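Local coordinates for protein Sex comb on midleg CG9495-PA (PDB 1PK3) that probably takes part in transcriptional repression as a Polycomb-group protein whose SAM domain polymerises and forms a copolymer with that of Polyhomeotic, at residues Q24-N29 / C73-K78. The protein carries 1 engineered substitution. Residues are numbered along the deposited sequence; the frame is centred on the assembly and turned at random.
Sequences QYIESN and CNLVNK. With BME (beta-mercaptoethanol), chain D.
The phenol of Tyr25 reaches across to helix 66-78 and ends on its backbone: Tyr25 OH donates a hydrogen bond of 2.7 Å to Leu75 O. The hydroxyl comes in well off the extension of the C=O bond, at a C=O...donor angle of 132° and 26° out of the carbonyl plane. Leu75 C and O lie at the edge of the ring, near its plane, so the tyrosine meets this helix edge-on. With CG anti to the backbone N, the ring extends from its own helix towards residues 73-78. Tyr25 CE2 also packs on Leu75 CB at 3.9 Å, and Lys78 CB lies 3.6 Å from Tyr25 OH, while the rest of the lysine chain turns away.

Leu75 in turn points toward helix 19-29, its side chain passing the ring at a slant and ending in a fork. Leu75 CD2 touches Asn29 CB at 3.8 Å, while Leu75 CD1 faces Ile26, 4.2 Å from Ile26 CA. The Asn29 amide itself bends back along its helix, where Asn29 ND2 donates to Tyr25 O at 2.7 Å, a side-chain bond to the carbonyl of the residue that supplies the ring.

The two segment axes cross at 108°, 10.8 Å apart at their closest, and 215 Å² is buried, most of it on Leu75 and Tyr25, the two side chains that span the gap. The contact joins helix 19-29 near its C-terminal end to the long C-terminal helix 66-78 of the all-helical SAM bundle. Trp17 meets the Tyr25 ring, Val79 touches the same side chain, and Leu33, from the loop before helix 37-42, packs against both Ile26 and Leu75.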
ATOM      1  N   GLN A  24       4.333   5.962   0.157  1.00 34.15           N
ATOM      2  CA  GLN A  24       5.579   6.236   0.871  1.00 36.38           C
ATOM      3  C   GLN A  24       5.965   5.018   1.701  1.00 36.38           C
ATOM      4  O   GLN A  24       7.115   4.575   1.682  1.00 37.23           O
ATOM      5  CB  GLN A  24       5.406   7.432   1.809  1.00 36.82           C
ATOM      6  CG  GLN A  24       5.697   8.779   1.186  1.00 39.90           C
ATOM      7  CD  GLN A  24       5.396   9.926   2.133  1.00 41.61           C
ATOM      8  OE1 GLN A  24       5.653   9.838   3.336  1.00 43.71           O
ATOM      9  NE2 GLN A  24       4.858  11.014   1.593  1.00 42.73           N
ATOM     10  N   TYR A  25       4.993   4.489   2.436  1.00 35.99           N
ATOM     11  CA  TYR A  25       5.215   3.325   3.285  1.00 37.27           C
ATOM     12  C   TYR A  25       5.697   2.128   2.471  1.00 37.32           C
ATOM     13  O   TYR A  25       6.682   1.479   2.824  1.00 37.43           O
ATOM     14  CB  TYR A  25       3.925   2.958   4.025  1.00 36.85           C
ATOM     15  CG  TYR A  25       4.031   1.692   4.841  1.00 37.84           C
ATOM     16  CD1 TYR A  25       4.952   1.584   5.881  1.00 38.91           C
ATOM     17  CD2 TYR A  25       3.225   0.589   4.560  1.00 38.64           C
ATOM     18  CE1 TYR A  25       5.072   0.408   6.620  1.00 39.63           C
ATOM     19  CE2 TYR A  25       3.338  -0.592   5.292  1.00 39.55           C
ATOM     20  CZ  TYR A  25       4.264  -0.675   6.320  1.00 39.64           C
ATOM     21  OH  TYR A  25       4.388  -1.842   7.042  1.00 39.06           O
ATOM     22  N   ILE A  26       4.996   1.844   1.379  1.00 36.33           N
ATOM     23  CA  ILE A  26       5.344   0.724   0.516  1.00 38.51           C
ATOM     24  C   ILE A  26       6.736   0.885  -0.093  1.00 40.39           C
ATOM     25  O   ILE A  26       7.563  -0.022   0.003  1.00 41.59           O
ATOM     26  CB  ILE A  26       4.306   0.565  -0.612  1.00 38.12           C
ATOM     27  CG1 ILE A  26       2.933   0.280  -0.002  1.00 37.77           C
ATOM     28  CG2 ILE A  26       4.712  -0.568  -1.550  1.00 37.25           C
ATOM     29  CD1 ILE A  26       1.799   0.335  -0.998  1.00 40.07           C
ATOM     30  N   GLU A  27       6.991   2.036  -0.709  1.00 41.98           N
ATOM     31  CA  GLU A  27       8.285   2.315  -1.336  1.00 44.84           C
ATOM     32  C   GLU A  27       9.459   2.137  -0.377  1.00 46.22           C
ATOM     33  O   GLU A  27      10.424   1.433  -0.677  1.00 46.40           O
ATOM     34  CB  GLU A  27       8.336   3.750  -1.869  1.00 46.76           C
ATOM     35  CG  GLU A  27       7.306   4.099  -2.915  1.00 48.36           C
ATOM     36  CD  GLU A  27       7.444   5.534  -3.391  1.00 49.82           C
ATOM     37  OE1 GLU A  27       7.506   6.449  -2.539  1.00 49.98           O
ATOM     38  OE2 GLU A  27       7.483   5.749  -4.619  1.00 49.54           O
ATOM     39  N   SER A  28       9.373   2.793   0.773  1.00 47.14           N
ATOM     40  CA  SER A  28      10.439   2.743   1.765  1.00 48.97           C
ATOM     41  C   SER A  28      10.695   1.373   2.383  1.00 49.39           C
ATOM     42  O   SER A  28      11.793   1.115   2.871  1.00 49.97           O
ATOM     43  CB  SER A  28      10.162   3.757   2.876  1.00 49.33           C
ATOM     44  OG  SER A  28       8.954   3.459   3.552  1.00 52.12           O
ATOM     45  N   ASN A  29       9.699   0.494   2.363  1.00 49.09           N
ATOM     46  CA  ASN A  29       9.865  -0.829   2.956  1.00 49.62           C
ATOM     47  C   ASN A  29      10.139  -1.963   1.973  1.00 49.16           C
ATOM     48  O   ASN A  29      10.489  -3.068   2.384  1.00 49.48           O
ATOM     49  CB  ASN A  29       8.648  -1.171   3.815  1.00 51.26           C
ATOM     50  CG  ASN A  29       8.610  -0.376   5.102  1.00 53.07           C
ATOM     51  OD1 ASN A  29       9.431  -0.582   5.995  1.00 54.78           O
ATOM     52  ND2 ASN A  29       7.663   0.546   5.202  1.00 53.72           N
ATOM     53  N   CYS A  73       0.554  -7.465   1.124  1.00 30.36           N
ATOM     54  CA  CYS A  73      -0.236  -7.974   2.240  1.00 33.46           C
ATOM     55  C   CYS A  73       0.643  -8.092   3.483  1.00 34.40           C
ATOM     56  O   CYS A  73       0.218  -7.768   4.597  1.00 33.24           O
ATOM     57  CB  CYS A  73      -0.828  -9.341   1.875  1.00 35.58           C
ATOM     58  SG  CYS A  73      -1.788 -10.149   3.181  1.00 47.43           S
ATOM     59  N   ASN A  74       1.876  -8.544   3.287  1.00 34.86           N
ATOM     60  CA  ASN A  74       2.805  -8.694   4.400  1.00 38.03           C
ATOM     61  C   ASN A  74       3.129  -7.339   5.028  1.00 37.78           C
ATOM     62  O   ASN A  74       3.232  -7.223   6.247  1.00 38.32           O
ATOM     63  CB  ASN A  74       4.093  -9.374   3.930  1.00 39.92           C
ATOM     64  CG  ASN A  74       5.006  -9.750   5.083  1.00 44.33           C
ATOM     65  OD1 ASN A  74       4.588 -10.429   6.023  1.00 43.08           O
ATOM     66  ND2 ASN A  74       6.260  -9.313   5.014  1.00 45.87           N
ATOM     67  N   LEU A  75       3.287  -6.314   4.195  1.00 38.42           N
ATOM     68  CA  LEU A  75       3.585  -4.978   4.702  1.00 39.00           C
ATOM     69  C   LEU A  75       2.396  -4.421   5.477  1.00 39.41           C
ATOM     70  O   LEU A  75       2.568  -3.707   6.468  1.00 40.66           O
ATOM     71  CB  LEU A  75       3.950  -4.032   3.552  1.00 39.35           C
ATOM     72  CG  LEU A  75       5.299  -4.296   2.879  1.00 40.70           C
ATOM     73  CD1 LEU A  75       5.524  -3.295   1.761  1.00 40.82           C
ATOM     74  CD2 LEU A  75       6.413  -4.195   3.915  1.00 41.26           C
ATOM     75  N   VAL A  76       1.189  -4.749   5.027  1.00 38.24           N
ATOM     76  CA  VAL A  76      -0.015  -4.283   5.702  1.00 39.46           C
ATOM     77  C   VAL A  76      -0.151  -4.959   7.067  1.00 41.39           C
ATOM     78  O   VAL A  76      -0.622  -4.344   8.030  1.00 39.41           O
ATOM     79  CB  VAL A  76      -1.278  -4.574   4.862  1.00 39.49           C
ATOM     80  CG1 VAL A  76      -2.526  -4.198   5.646  1.00 40.05           C
ATOM     81  CG2 VAL A  76      -1.223  -3.783   3.558  1.00 39.53           C
ATOM     82  N   ASN A  77       0.268  -6.219   7.147  1.00 41.88           N
ATOM     83  CA  ASN A  77       0.199  -6.964   8.403  1.00 45.93           C
ATOM     84  C   ASN A  77       1.065  -6.325   9.484  1.00 47.84           C
ATOM     85  O   ASN A  77       0.736  -6.386  10.668  1.00 48.91           O
ATOM     86  CB  ASN A  77       0.651  -8.416   8.205  1.00 46.02           C
ATOM     87  CG  ASN A  77      -0.337  -9.236   7.401  1.00 46.27           C
ATOM     88  OD1 ASN A  77      -1.545  -9.152   7.611  1.00 48.02           O
ATOM     89  ND2 ASN A  77       0.177 -10.050   6.486  1.00 46.91           N
ATOM     90  N   LYS A  78       2.178  -5.723   9.076  1.00 50.54           N
ATOM     91  CA  LYS A  78       3.082  -5.083  10.024  1.00 53.38           C
ATOM     92  C   LYS A  78       2.440  -3.870  10.691  1.00 55.35           C
ATOM     93  O   LYS A  78       2.777  -3.525  11.824  1.00 56.27           O
ATOM     94  CB  LYS A  78       4.380  -4.679   9.321  1.00 53.80           C
ATOM     95  CG  LYS A  78       5.161  -5.866   8.780  1.00 55.59           C
ATOM     96  CD  LYS A  78       6.477  -5.441   8.152  1.00 57.73           C
ATOM     97  CE  LYS A  78       7.243  -6.645   7.620  1.00 58.25           C
ATOM     98  NZ  LYS A  78       7.523  -7.647   8.688  1.00 59.40           N
TER
HETATM   99  C1  BME D1001      -4.175  -8.217   5.695  1.00 51.58           C
HETATM  100  C2  BME D1001      -4.844  -8.541   4.371  1.00 51.76           C
HETATM  101  O1  BME D1001      -3.837  -9.353   6.469  1.00 53.62           O
HETATM  102  S2  BME D1001      -3.799  -8.251   2.907  1.00 48.34           S